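Long-range contacts in EST1E (Clostridium proteoclasticum, PDB 2WTM), which hydrolyses esters as a promiscuous feruloyl esterase of the alpha/beta-hydrolase fold, probably through a serine nucleophile: residues H34-S40 / R61-H67; F74-L79 / R166-Y172; A105-Q109 / T227-D231; P130-A134 / I194-D200; F151-I156 / V173-Q177. One frame throughout, in Å; residues are numbered along the deposited sequence.

Contact 1 (H34-S40 / R61-H67). With PO4 (phosphate ion), chain E.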
# COMPACT_ATOMS: atom_id res chain seq x y z
N HIS A 34 11.11 -6.22 -12.53
CA HIS A 34 12.46 -6.36 -12.03
C HIS A 34 12.57 -6.17 -10.50
O HIS A 34 11.55 -5.87 -9.83
CB HIS A 34 13.28 -5.27 -12.69
CG HIS A 34 12.79 -3.91 -12.38
ND1 HIS A 34 13.11 -3.29 -11.18
CD2 HIS A 34 11.98 -3.06 -13.04
CE1 HIS A 34 12.47 -2.13 -11.13
NE2 HIS A 34 11.79 -1.96 -12.24
N GLY A 35 13.80 -6.29 -9.98
CA GLY A 35 14.03 -6.14 -8.55
C GLY A 35 14.53 -4.77 -8.09
O GLY A 35 14.55 -3.78 -8.83
N PHE A 36 14.84 -4.72 -6.80
CA PHE A 36 15.28 -3.53 -6.04
C PHE A 36 16.62 -3.11 -6.58
O PHE A 36 17.55 -3.91 -6.55
CB PHE A 36 15.38 -3.99 -4.59
CG PHE A 36 15.95 -3.01 -3.58
CD1 PHE A 36 15.12 -2.25 -2.77
CD2 PHE A 36 17.29 -3.02 -3.24
CE1 PHE A 36 15.60 -1.41 -1.75
CE2 PHE A 36 17.76 -2.19 -2.22
CZ PHE A 36 16.91 -1.43 -1.44
N THR A 37 16.69 -1.87 -7.04
CA THR A 37 17.86 -1.29 -7.82
C THR A 37 17.94 -1.76 -9.26
O THR A 37 18.83 -1.28 -10.03
CB THR A 37 19.28 -1.46 -7.16
OG1 THR A 37 19.81 -2.78 -7.40
CG2 THR A 37 19.29 -1.16 -5.66
N GLY A 38 17.07 -2.68 -9.65
CA GLY A 38 17.08 -3.27 -10.98
C GLY A 38 16.31 -2.46 -11.97
O GLY A 38 15.90 -1.32 -11.77
N HIS A 39 16.19 -3.01 -13.17
CA HIS A 39 15.51 -2.38 -14.26
C HIS A 39 15.25 -3.42 -15.36
O HIS A 39 15.72 -4.57 -15.30
CB HIS A 39 16.33 -1.21 -14.82
CG HIS A 39 17.70 -1.61 -15.24
ND1 HIS A 39 17.97 -2.04 -16.52
CD2 HIS A 39 18.87 -1.67 -14.57
CE1 HIS A 39 19.25 -2.37 -16.61
NE2 HIS A 39 19.84 -2.11 -15.45
N SER A 40 14.46 -2.97 -16.32
CA SER A 40 13.86 -3.85 -17.31
C SER A 40 14.85 -4.38 -18.37
O SER A 40 14.51 -5.30 -19.06
CB SER A 40 12.68 -3.15 -17.98
OG SER A 40 11.59 -3.06 -17.10
N ARG A 61 7.55 -5.49 -20.04
CA ARG A 61 8.49 -5.20 -19.02
C ARG A 61 8.26 -3.79 -18.52
O ARG A 61 8.25 -2.85 -19.32
CB ARG A 61 9.95 -5.36 -19.51
CG ARG A 61 10.40 -6.77 -19.91
CD ARG A 61 11.72 -6.74 -20.61
NE ARG A 61 11.59 -6.14 -21.94
CZ ARG A 61 12.58 -5.55 -22.58
NH1 ARG A 61 13.72 -5.40 -21.98
NH2 ARG A 61 12.45 -5.13 -23.84
N ALA A 62 8.07 -3.58 -17.20
CA ALA A 62 7.80 -2.22 -16.69
C ALA A 62 8.81 -1.88 -15.62
O ALA A 62 9.06 -2.70 -14.69
CB ALA A 62 6.38 -2.22 -16.05
N ASP A 63 9.40 -0.69 -15.72
CA ASP A 63 10.27 -0.14 -14.73
C ASP A 63 9.34 0.48 -13.63
O ASP A 63 8.43 1.26 -13.91
CB ASP A 63 11.15 0.97 -15.30
CG ASP A 63 12.24 0.45 -16.20
OD1 ASP A 63 12.61 -0.74 -16.04
OD2 ASP A 63 12.76 1.30 -17.00
N MET A 64 9.57 0.07 -12.40
CA MET A 64 8.79 0.55 -11.28
C MET A 64 9.25 1.89 -10.78
O MET A 64 10.28 2.41 -11.14
CB MET A 64 8.86 -0.51 -10.15
CG MET A 64 8.38 -1.93 -10.60
SD MET A 64 6.59 -1.95 -10.74
CE MET A 64 6.29 -1.51 -12.48
N TYR A 65 8.46 2.48 -9.90
CA TYR A 65 8.75 3.81 -9.29
C TYR A 65 10.21 3.86 -8.90
O TYR A 65 10.73 2.98 -8.20
CB TYR A 65 7.87 4.01 -8.03
CG TYR A 65 8.02 5.37 -7.39
CD1 TYR A 65 6.97 6.32 -7.48
CD2 TYR A 65 9.13 5.71 -6.68
CE1 TYR A 65 7.07 7.59 -6.88
CE2 TYR A 65 9.25 6.99 -6.06
CZ TYR A 65 8.23 7.90 -6.21
OH TYR A 65 8.25 9.11 -5.59
N GLY A 66 10.90 4.91 -9.33
CA GLY A 66 12.25 5.15 -8.86
C GLY A 66 13.34 4.26 -9.44
O GLY A 66 14.47 4.28 -8.93
N HIS A 67 13.00 3.52 -10.52
CA HIS A 67 13.86 2.53 -11.12
C HIS A 67 13.89 2.73 -12.59
O HIS A 67 12.97 3.26 -13.22
CB HIS A 67 13.35 1.13 -10.78
CG HIS A 67 13.66 0.74 -9.37
ND1 HIS A 67 13.03 1.32 -8.27
CD2 HIS A 67 14.55 -0.14 -8.87
CE1 HIS A 67 13.54 0.81 -7.17
NE2 HIS A 67 14.44 -0.11 -7.50
P PO4 E . 16.86 -7.38 -5.83
O1 PO4 E . 17.20 -7.48 -7.31
O2 PO4 E . 17.77 -6.26 -5.39
O3 PO4 E . 17.38 -8.61 -5.09
O4 PO4 E . 15.35 -7.20 -5.50

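Contact 2 (F74-L79 / R166-Y172)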
# COMPACT_ATOMS: atom_id res chain seq x y z
N PHE A 74 14.64 6.75 -6.31
CA PHE A 74 14.78 5.46 -5.68
C PHE A 74 14.46 5.53 -4.19
O PHE A 74 13.78 4.65 -3.62
CB PHE A 74 16.24 4.97 -5.87
CG PHE A 74 16.54 3.74 -5.16
CD1 PHE A 74 16.25 2.51 -5.72
CD2 PHE A 74 17.04 3.77 -3.84
CE1 PHE A 74 16.50 1.34 -5.02
CE2 PHE A 74 17.30 2.58 -3.12
CZ PHE A 74 17.03 1.38 -3.73
N GLU A 75 14.95 6.60 -3.56
CA GLU A 75 14.80 6.70 -2.11
C GLU A 75 13.35 6.76 -1.67
O GLU A 75 13.08 6.47 -0.50
CB GLU A 75 15.56 7.92 -1.56
CG GLU A 75 15.02 9.25 -1.96
CD GLU A 75 16.05 10.38 -1.81
OE1 GLU A 75 17.03 10.42 -2.57
OE2 GLU A 75 15.84 11.22 -0.92
N ASP A 76 12.48 7.20 -2.54
CA ASP A 76 11.07 7.41 -2.15
C ASP A 76 10.22 6.21 -2.57
O ASP A 76 8.99 6.28 -2.48
CB ASP A 76 10.56 8.64 -2.87
CG ASP A 76 11.15 9.91 -2.32
OD1 ASP A 76 11.25 10.02 -1.11
OD2 ASP A 76 11.52 10.81 -3.10
N HIS A 77 10.81 5.17 -3.12
CA HIS A 77 9.98 3.98 -3.52
C HIS A 77 9.62 3.17 -2.32
O HIS A 77 10.34 3.14 -1.33
CB HIS A 77 10.68 3.14 -4.57
CG HIS A 77 11.45 1.94 -4.09
ND1 HIS A 77 12.79 2.00 -3.77
CD2 HIS A 77 11.09 0.64 -4.00
CE1 HIS A 77 13.22 0.76 -3.49
NE2 HIS A 77 12.20 -0.09 -3.61
N THR A 78 8.45 2.49 -2.37
CA THR A 78 8.01 1.58 -1.34
C THR A 78 7.25 0.48 -2.12
O THR A 78 6.83 0.61 -3.29
CB THR A 78 7.02 2.17 -0.33
OG1 THR A 78 5.74 2.35 -0.94
CG2 THR A 78 7.52 3.50 0.29
N LEU A 79 6.95 -0.58 -1.44
CA LEU A 79 6.14 -1.67 -2.02
C LEU A 79 4.71 -1.23 -2.31
O LEU A 79 4.06 -1.79 -3.21
CB LEU A 79 6.12 -2.92 -1.11
CG LEU A 79 7.46 -3.67 -1.16
CD1 LEU A 79 7.54 -4.68 -0.00
CD2 LEU A 79 7.68 -4.32 -2.44
N ARG A 166 23.23 4.46 -3.00
CA ARG A 166 21.82 4.81 -3.00
C ARG A 166 21.40 5.14 -1.57
O ARG A 166 22.07 4.79 -0.57
CB ARG A 166 21.01 3.62 -3.48
CG ARG A 166 21.16 3.44 -4.98
CD ARG A 166 20.49 2.21 -5.40
NE ARG A 166 20.50 2.12 -6.86
CZ ARG A 166 21.41 1.42 -7.53
NH1 ARG A 166 22.33 0.68 -6.90
NH2 ARG A 166 21.35 1.39 -8.88
N LYS A 167 20.25 5.77 -1.47
CA LYS A 167 19.65 6.15 -0.23
C LYS A 167 18.21 5.59 -0.24
O LYS A 167 17.57 5.59 -1.25
CB LYS A 167 19.54 7.67 -0.14
CG LYS A 167 20.78 8.50 -0.24
CD LYS A 167 20.41 9.98 -0.15
CE LYS A 167 21.59 10.95 -0.06
NZ LYS A 167 21.03 12.35 0.09
N LEU A 168 17.71 5.23 0.92
CA LEU A 168 16.34 4.73 1.00
C LEU A 168 15.68 5.30 2.25
O LEU A 168 16.18 5.07 3.35
CB LEU A 168 16.34 3.22 1.00
CG LEU A 168 14.98 2.51 1.00
CD1 LEU A 168 14.32 2.79 -0.41
CD2 LEU A 168 15.12 1.03 1.27
N LYS A 169 14.51 5.94 2.11
CA LYS A 169 13.79 6.42 3.28
C LYS A 169 13.21 5.29 4.09
O LYS A 169 12.82 4.25 3.59
CB LYS A 169 12.70 7.42 2.88
CG LYS A 169 13.24 8.71 2.32
CD LYS A 169 12.20 9.65 1.94
CE LYS A 169 12.91 10.99 1.45
NZ LYS A 169 11.85 11.88 0.83
N GLY A 170 13.14 5.47 5.42
CA GLY A 170 12.62 4.38 6.27
C GLY A 170 11.15 4.12 6.06
O GLY A 170 10.67 3.06 6.45
N ASN A 171 10.49 4.99 5.30
CA ASN A 171 9.11 4.69 4.90
C ASN A 171 9.04 3.33 4.15
O ASN A 171 8.05 2.61 4.23
CB ASN A 171 8.57 5.77 3.93
CG ASN A 171 8.32 7.10 4.62
OD1 ASN A 171 8.30 7.14 5.87
ND2 ASN A 171 8.18 8.18 3.85
N TYR A 172 10.06 3.00 3.37
CA TYR A 172 10.11 1.68 2.69
C TYR A 172 9.83 0.60 3.78
O TYR A 172 9.02 -0.31 3.53
CB TYR A 172 11.46 1.45 1.98
CG TYR A 172 11.55 0.05 1.37
CD1 TYR A 172 11.43 -0.16 0.05
CD2 TYR A 172 11.73 -1.05 2.17
CE1 TYR A 172 11.43 -1.42 -0.47
CE2 TYR A 172 11.73 -2.33 1.68
CZ TYR A 172 11.61 -2.52 0.34
OH TYR A 172 11.64 -3.80 -0.20
O HOH W 1 12.19 13.16 -2.29
O HOH W 2 8.33 -1.08 1.06

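Contact 3 (A105-Q109 / T227-D231). With PO4 (phosphate ion), chain E.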
# COMPACT_ATOMS: atom_id res chain seq x y z
N ALA A 105 5.34 -12.32 -14.08
CA ALA A 105 6.69 -12.86 -13.68
C ALA A 105 7.50 -11.69 -13.10
O ALA A 105 7.27 -10.54 -13.42
CB ALA A 105 7.46 -13.47 -14.91
N GLY A 106 8.40 -12.00 -12.18
CA GLY A 106 9.23 -10.97 -11.55
C GLY A 106 10.40 -11.54 -10.84
O GLY A 106 10.28 -12.64 -10.37
N HIS A 107 11.50 -10.78 -10.73
CA HIS A 107 12.68 -11.21 -10.01
C HIS A 107 12.86 -10.50 -8.68
O HIS A 107 12.79 -9.25 -8.61
CB HIS A 107 13.88 -11.00 -10.93
CG HIS A 107 15.17 -11.51 -10.36
ND1 HIS A 107 16.11 -10.68 -9.78
CD2 HIS A 107 15.64 -12.77 -10.21
CE1 HIS A 107 17.12 -11.42 -9.35
NE2 HIS A 107 16.85 -12.68 -9.59
N SER A 108 13.14 -11.31 -7.63
CA SER A 108 13.56 -10.82 -6.33
C SER A 108 12.50 -9.88 -5.72
O SER A 108 11.42 -10.34 -5.50
CB SER A 108 14.98 -10.25 -6.35
OG SER A 108 15.45 -10.13 -5.00
N GLN A 109 12.79 -8.61 -5.46
CA GLN A 109 11.68 -7.71 -5.05
C GLN A 109 10.54 -7.67 -6.04
O GLN A 109 9.38 -7.56 -5.68
CB GLN A 109 12.14 -6.29 -4.75
CG GLN A 109 11.02 -5.39 -4.27
CD GLN A 109 11.60 -4.06 -3.75
OE1 GLN A 109 12.15 -4.11 -2.60
NE2 GLN A 109 11.44 -2.96 -4.39
N THR A 227 23.43 -18.49 -8.32
CA THR A 227 23.43 -17.26 -7.59
C THR A 227 22.06 -16.55 -7.74
O THR A 227 21.12 -17.01 -8.40
CB THR A 227 24.57 -16.37 -8.10
OG1 THR A 227 24.32 -15.97 -9.44
CG2 THR A 227 25.91 -17.16 -8.08
N HIS A 228 21.99 -15.42 -7.09
CA HIS A 228 20.74 -14.63 -7.10
C HIS A 228 20.26 -14.26 -8.49
O HIS A 228 19.05 -14.26 -8.72
CB HIS A 228 20.96 -13.37 -6.27
CG HIS A 228 19.72 -12.59 -6.01
ND1 HIS A 228 18.55 -13.15 -5.54
CD2 HIS A 228 19.46 -11.26 -6.17
CE1 HIS A 228 17.63 -12.21 -5.43
NE2 HIS A 228 18.15 -11.06 -5.82
N CYS A 229 21.18 -13.88 -9.37
CA CYS A 229 20.83 -13.51 -10.76
C CYS A 229 21.26 -14.55 -11.77
O CYS A 229 21.37 -14.25 -12.98
CB CYS A 229 21.41 -12.16 -11.15
SG CYS A 229 20.81 -10.74 -10.23
N TYR A 230 21.49 -15.77 -11.30
CA TYR A 230 21.76 -16.90 -12.18
C TYR A 230 23.03 -16.72 -13.04
O TYR A 230 23.01 -16.82 -14.29
CB TYR A 230 20.52 -17.26 -13.00
CG TYR A 230 19.22 -16.98 -12.29
CD1 TYR A 230 18.87 -17.69 -11.14
CD2 TYR A 230 18.33 -16.03 -12.75
CE1 TYR A 230 17.65 -17.48 -10.52
CE2 TYR A 230 17.12 -15.82 -12.11
CZ TYR A 230 16.81 -16.51 -10.99
OH TYR A 230 15.62 -16.36 -10.29
N ASP A 231 24.13 -16.45 -12.36
CA ASP A 231 25.41 -16.16 -13.04
C ASP A 231 25.85 -17.43 -13.76
O ASP A 231 26.43 -17.34 -14.86
CB ASP A 231 26.47 -15.75 -12.05
CG ASP A 231 26.22 -14.44 -11.37
OD1 ASP A 231 25.47 -13.60 -11.88
OD2 ASP A 231 26.87 -14.21 -10.34
P PO4 E . 16.86 -7.38 -5.83
O1 PO4 E . 17.20 -7.48 -7.31
O2 PO4 E . 17.77 -6.26 -5.39
O3 PO4 E . 17.38 -8.61 -5.09
O4 PO4 E . 15.35 -7.20 -5.50

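Contact 4 (P130-A134 / I194-D200)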
# COMPACT_ATOMS: atom_id res chain seq x y z
N PRO A 130 7.37 -16.29 -9.88
CA PRO A 130 8.32 -15.55 -9.06
C PRO A 130 9.71 -16.14 -9.20
O PRO A 130 9.95 -17.26 -8.78
CB PRO A 130 7.72 -15.70 -7.65
CG PRO A 130 6.37 -16.22 -7.86
CD PRO A 130 6.52 -17.13 -9.05
N LEU A 131 10.64 -15.33 -9.66
CA LEU A 131 12.04 -15.72 -9.88
C LEU A 131 12.88 -15.25 -8.66
O LEU A 131 12.92 -14.05 -8.42
CB LEU A 131 12.54 -15.12 -11.18
CG LEU A 131 11.80 -15.52 -12.43
CD1 LEU A 131 12.15 -14.64 -13.63
CD2 LEU A 131 11.92 -16.99 -12.75
N SER A 132 13.39 -16.22 -7.84
CA SER A 132 14.13 -15.90 -6.61
C SER A 132 13.45 -14.78 -5.83
O SER A 132 14.07 -13.75 -5.51
CB SER A 132 15.57 -15.53 -7.00
OG SER A 132 16.15 -16.65 -7.76
N PRO A 133 12.16 -15.00 -5.52
CA PRO A 133 11.40 -13.90 -4.94
C PRO A 133 11.89 -13.48 -3.58
O PRO A 133 12.23 -14.36 -2.76
CB PRO A 133 10.00 -14.46 -4.87
CG PRO A 133 10.17 -15.93 -4.77
CD PRO A 133 11.32 -16.22 -5.63
N ALA A 134 12.01 -12.20 -3.34
CA ALA A 134 12.42 -11.69 -2.03
C ALA A 134 11.23 -11.69 -1.08
O ALA A 134 10.94 -10.65 -0.45
CB ALA A 134 13.01 -10.28 -2.16
N ILE A 194 7.97 -21.21 -9.07
CA ILE A 194 9.08 -20.50 -8.39
C ILE A 194 10.37 -21.09 -8.85
O ILE A 194 10.51 -22.34 -8.87
CB ILE A 194 8.99 -20.53 -6.85
CG1 ILE A 194 7.76 -19.77 -6.42
CG2 ILE A 194 10.23 -19.90 -6.27
CD1 ILE A 194 7.55 -19.88 -4.91
N VAL A 195 11.30 -20.23 -9.25
CA VAL A 195 12.69 -20.64 -9.58
C VAL A 195 13.63 -20.01 -8.57
O VAL A 195 13.39 -18.86 -8.14
CB VAL A 195 13.05 -20.17 -11.01
CG1 VAL A 195 14.44 -20.73 -11.38
CG2 VAL A 195 12.01 -20.60 -11.96
N HIS A 196 14.67 -20.73 -8.09
CA HIS A 196 15.58 -20.17 -7.15
C HIS A 196 16.87 -20.97 -7.14
O HIS A 196 16.81 -22.20 -7.17
CB HIS A 196 14.93 -20.23 -5.74
CG HIS A 196 15.37 -19.18 -4.77
ND1 HIS A 196 14.47 -18.37 -4.10
CD2 HIS A 196 16.58 -18.82 -4.35
CE1 HIS A 196 15.13 -17.55 -3.32
NE2 HIS A 196 16.43 -17.78 -3.46
N GLY A 197 17.99 -20.24 -7.15
CA GLY A 197 19.36 -20.82 -7.08
C GLY A 197 19.67 -21.19 -5.65
O GLY A 197 19.52 -20.35 -4.76
N ASP A 198 20.20 -22.38 -5.43
CA ASP A 198 20.46 -22.81 -4.06
C ASP A 198 21.73 -22.22 -3.42
O ASP A 198 21.98 -22.50 -2.25
CB ASP A 198 20.37 -24.34 -3.91
CG ASP A 198 21.48 -25.09 -4.61
OD1 ASP A 198 22.53 -24.53 -4.93
OD2 ASP A 198 21.18 -26.27 -4.87
N GLN A 199 22.50 -21.43 -4.12
CA GLN A 199 23.56 -20.65 -3.55
C GLN A 199 23.26 -19.14 -3.64
O GLN A 199 24.16 -18.32 -3.82
CB GLN A 199 24.87 -21.00 -4.25
CG GLN A 199 25.33 -22.42 -3.97
CD GLN A 199 25.85 -22.62 -2.53
OE1 GLN A 199 26.15 -21.65 -1.84
NE2 GLN A 199 25.97 -23.87 -2.10
N ASP A 200 21.98 -18.77 -3.52
CA ASP A 200 21.57 -17.38 -3.60
C ASP A 200 22.07 -16.66 -2.36
O ASP A 200 21.72 -16.99 -1.25
CB ASP A 200 20.03 -17.29 -3.75
CG ASP A 200 19.50 -15.89 -4.05
OD1 ASP A 200 19.96 -14.90 -3.48
OD2 ASP A 200 18.59 -15.81 -4.89
O HOH W 3 18.68 -17.37 -7.14

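Contact 5 (F151-I156 / V173-Q177)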
# COMPACT_ATOMS: atom_id res chain seq x y z
N PHE A 151 18.58 -2.81 12.09
CA PHE A 151 18.11 -1.57 12.76
C PHE A 151 17.03 -1.97 13.74
O PHE A 151 16.66 -3.14 13.79
CB PHE A 151 17.55 -0.54 11.72
CG PHE A 151 16.60 -1.16 10.75
CD1 PHE A 151 15.25 -1.34 11.11
CD2 PHE A 151 17.04 -1.63 9.53
CE1 PHE A 151 14.37 -2.00 10.24
CE2 PHE A 151 16.20 -2.28 8.68
CZ PHE A 151 14.84 -2.48 9.03
N ASP A 152 16.55 -1.00 14.52
CA ASP A 152 15.49 -1.21 15.51
C ASP A 152 14.18 -1.14 14.74
O ASP A 152 13.90 -0.07 14.11
CB ASP A 152 15.51 -0.08 16.55
CG ASP A 152 14.47 -0.27 17.64
OD1 ASP A 152 13.56 -1.13 17.53
OD2 ASP A 152 14.59 0.45 18.69
N PRO A 153 13.44 -2.25 14.73
CA PRO A 153 12.19 -2.20 13.93
C PRO A 153 11.10 -1.33 14.53
O PRO A 153 10.07 -1.10 13.90
CB PRO A 153 11.74 -3.65 13.87
CG PRO A 153 12.27 -4.26 15.20
CD PRO A 153 13.64 -3.56 15.36
N GLU A 154 11.27 -0.88 15.78
CA GLU A 154 10.40 0.04 16.42
C GLU A 154 10.96 1.46 16.50
O GLU A 154 10.31 2.33 17.07
CB GLU A 154 10.15 -0.46 17.87
CG GLU A 154 9.57 -1.85 17.94
CD GLU A 154 8.25 -1.98 17.20
OE1 GLU A 154 7.46 -1.04 17.34
OE2 GLU A 154 8.02 -3.01 16.56
N ASN A 155 12.14 1.72 15.94
CA ASN A 155 12.64 3.08 15.81
C ASN A 155 13.44 3.09 14.52
O ASN A 155 14.68 3.06 14.45
CB ASN A 155 13.48 3.51 17.01
CG ASN A 155 12.64 3.66 18.29
OD1 ASN A 155 11.80 4.59 18.40
ND2 ASN A 155 12.79 2.70 19.20
N ILE A 156 12.67 3.00 13.48
CA ILE A 156 13.20 2.82 12.12
C ILE A 156 14.00 4.08 11.72
O ILE A 156 13.53 5.19 11.95
CB ILE A 156 12.02 2.63 11.15
CG1 ILE A 156 11.37 1.28 11.41
CG2 ILE A 156 12.42 2.72 9.63
CD1 ILE A 156 10.03 1.12 10.75
N VAL A 173 10.55 0.66 4.90
CA VAL A 173 10.40 -0.29 6.01
C VAL A 173 9.04 -0.21 6.72
O VAL A 173 8.42 -1.23 6.95
CB VAL A 173 11.55 -0.16 7.06
CG1 VAL A 173 11.40 -1.15 8.23
CG2 VAL A 173 12.91 -0.29 6.31
N ARG A 174 8.58 1.02 6.99
CA ARG A 174 7.23 1.22 7.58
C ARG A 174 6.15 0.51 6.79
O ARG A 174 5.26 -0.09 7.33
CB ARG A 174 6.96 2.68 7.73
CG ARG A 174 7.95 3.44 8.60
CD ARG A 174 7.60 4.84 8.85
NE ARG A 174 8.60 5.53 9.65
CZ ARG A 174 8.60 5.57 10.97
NH1 ARG A 174 7.63 4.97 11.64
NH2 ARG A 174 9.54 6.24 11.64
N VAL A 175 6.25 0.63 5.45
CA VAL A 175 5.31 -0.02 4.56
C VAL A 175 5.51 -1.53 4.53
O VAL A 175 4.58 -2.32 4.62
CB VAL A 175 5.44 0.57 3.14
CG1 VAL A 175 4.73 -0.28 2.13
CG2 VAL A 175 4.95 2.02 3.12
N ALA A 176 6.73 -1.97 4.37
CA ALA A 176 7.02 -3.39 4.24
C ALA A 176 6.52 -4.18 5.44
O ALA A 176 6.03 -5.32 5.33
CB ALA A 176 8.51 -3.65 4.05
N GLN A 177 6.74 -3.61 6.60
CA GLN A 177 6.34 -4.29 7.80
C GLN A 177 4.83 -4.65 7.84
O GLN A 177 4.42 -5.58 8.58
CB GLN A 177 6.67 -3.40 9.01
CG GLN A 177 8.14 -3.32 9.41
CD GLN A 177 8.32 -2.53 10.69
OE1 GLN A 177 7.47 -1.75 11.07
NE2 GLN A 177 9.50 -2.69 11.32
O HOH W 4 12.19 7.33 10.58

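Contact 1 (H34-S40 / R61-H67)
His34 reaches from the loop after strand 27-33 into the turn that follows strand 58-62. From CB the ring starts between the backbone N and the carbonyl carbon (chi1 60°), which swings it across to the 61-67 segment. CD2 lies near Ala62 O, CE1 rests 3.4 Å from His67 CB, and ND1 donates to Gly35 O in the plane of the ring. NE2 accepts the backbone N-H of Met64 at 3.0 Å in a nearly straight bond (170°). His67 does the same in the other direction: its NE2 takes the N-H of Thr37 at 2.9 Å, while its ND1 donates to Tyr65 O. Asp63 OD1 receives both Ser40 N, at 2.9 Å, and Ser40 OG, at 2.7 Å, the hydroxyl from above the carboxylate plane. Arg61 NH1 donates to Ser40 O, and its NH2 forms a salt bridge with Asp18. Phe36 N, within the type II turn from Gly35 to Gly38, donates to phosphate O4 at 2.8 Å; Gln109 N shares that oxygen, consistent with the oxyanion hole of alpha/beta-hydrolases. Each imidazole donates through ND1 and accepts through NE2, consistent with neutral histidines protonated on ND1 that tie loop to loop through backbone amides.

Contact 2 (F74-L79 / R166-Y172)
Tyr172 lies alongside His77 and turns its edge to the imidazole face in an offset edge-to-face pair, planes 70° apart, with Tyr172 CE1 3.5 Å from His77 NE2. That imidazole is held by a hydrogen bond from His77 ND1 to Phe74 O, and Gln109 is hydrogen-bonded to both Tyr172 OH and His77 NE2. A water links Leu79 N to Tyr172 O and sits over the centre of the phenol ring. Glu75, equally buried, runs alongside Lys167, its CB touching Lys167 O; OE2 is near Lys169 CE but too far from NZ for a salt bridge. Lys169 N donates to Glu75 O at 3.0 Å, and the extended Lys169 chain brings NZ 2.8 Å from Asp76 OD1, a salt bridge on the syn lone pair. Phe74, its CG anti to the backbone N (chi1 174°), receives Arg166 CD over the centre of one face, a CH-pi contact; Lys167 O meets its edge. Leu168 CD1 touches both Phe74 and His77, 3.8 Å from His77 ND1. Strand 166-169 and the start of helix 171-176 thus fasten onto the loop leading into helix 79-93, consistent with the cap inserted above the core of many alpha/beta-hydrolases.

Contact 3 (A105-Q109 / T227-D231)
Hydrogen bonding leads in this contact, with His107 NE2 donating to His228 O at 2.8 Å, the acceptor lying in the imidazole plane. A chi1 of -176° carries the His107 ring away from its backbone N, out to the 227-231 turn, where it grips the backbone that carries His228. A second polar group gathers on the phosphate, probably a guest from the crystallisation liquor. Its O3 is met by His228 NE2 at 2.7 Å, while O4 takes Gln109 N at 2.9 Å; Ser108 OG comes to 2.5 Å of O3, too short to be taken at face value. Ser108 OG also lies 3.0 Å from His228 NE2, at the edge of that ring. Aromatic contacts make up the rest. His107 CE1 sits over one face of His228, the two planes inclined at 46°, and Tyr230 OH, hydrogen-bonded to Ser132 OG, lies at the edge of the His107 ring, 3.6 Å from CD2. Cys229 SG packs obliquely against His107 CE1. Ser108 follows strand 99-107 with a positive phi of 59° and immediately precedes helix 109-120. This strained strand-turn-helix, with Gly106 and Gly110 flanking the serine, fits the GxSxG nucleophile elbow of alpha/beta-hydrolases; with Asp200 bonded to His228 ND1, the geometry is that of a probable Ser-His-Asp catalytic triad.

Contact 4 (P130-A134 / I194-D200)
Leu131 and Val195 are bridge partners on adjacent parallel strands, and the first shell is the single bridge between them, made by two backbone hydrogen bonds. Val195 N donates to Pro130 O at 3.3 Å, and Val195 O accepts from Ser132 N at 2.7 Å. Ile194 CA adds a CH...O contact to the same Pro130 carbonyl. Side chains then close over the bridge. Leu131 CD2 packs 3.7 Å from Val195 CG2, the two chains side by side and pointing the same way, whereas Ile194 sends CG1 to Pro130 CD and CG2 to Pro133 CD, crossing both prolines at about a right angle. Beyond the strand end, Ser132 CA lies over one face of the His196 imidazole, 3.9 Å from its centroid. That ring is fixed by outside partners, Ser208 at ND1 and Val203 O at NE2. One water gathers the polar ends: it accepts from Ser132 OG at 2.7 Å and Gly197 N, and donates to Asp200 OD2. Asp200 turns its carboxylate opposite its backbone N (chi1 -171°), bringing OD2 to this water and to His228 ND1, of the probable triad histidine; Ser132 OG is also bonded to Tyr230 OH. Strand 125-131 lies between strands 99-107 and 192-197, and strand 218-223 continues the sheet beyond the latter; helix 109-120 meets Pro130 and Pro133 through Met115, while helix 205-214 touches Pro133 and Ile194 through Ser208.

Contact 5 (F151-I156 / V173-Q177)
A turn between two short hairpins packs on helix 171-176 here, well away from the central sheet, and Ile156 is its chief wedge. Its CD1 reaches Val173 CG1 at 3.7 Å and Arg174 CG at 3.8 Å, bringing one methyl to two neighbouring side chains of the helix. On Val173, chi1 180° turns CG1 toward the 151-156 loop, where it also touches Phe151 CE1 at 3.7 Å, the aromatic side chain arriving from the opposite direction. Gln177 provides the polar lock: NE2 donates to Pro153 O at 3.1 Å, almost perfectly straight (177°), in the carbonyl plane and on a lone pair. Its OE1 is hydrogen-bonded to Arg122 of the second subunit. Arg174 lays its guanidinium face under Ile156 CB; a water joins its NH2 to Ile156 O, and its NH1 forms a salt bridge with Asp123 of the second subunit. Asp152 OD1 accepts a hydrogen bond from Glu154 N. This Asx turn, overlapping a type I beta turn from Asp152 to Asn155, shapes a loop in what is probably the inserted cap of the alpha/beta-hydrolase, beside the second subunit.

In the fold
Contacts 3 and 4 form what is probably the catalytic end of the central sheet, their centres about 6 Å apart on the neighbouring strands 99-107 and 125-131. Contact 1, about 12 Å from contact 3 between centres, reaches the same sheet from the loop after strand 27-33 and the end of strand 58-62, and shares the phosphate with it. Contacts 2 and 5 lie farther out, their centres about 12 Å apart, and both use helix 171-176; the centre of contact 5 is about 25 Å from those of contacts 3 and 4. Along the chain contact 1 closes first. Contact 2 then alternates with contacts 3, 4 and 5, whereas contact 5 falls within the span of contact 4, and that within contact 3. The intervening region thus leaves the sheet, builds the outlying part and returns with the probable acid and histidine.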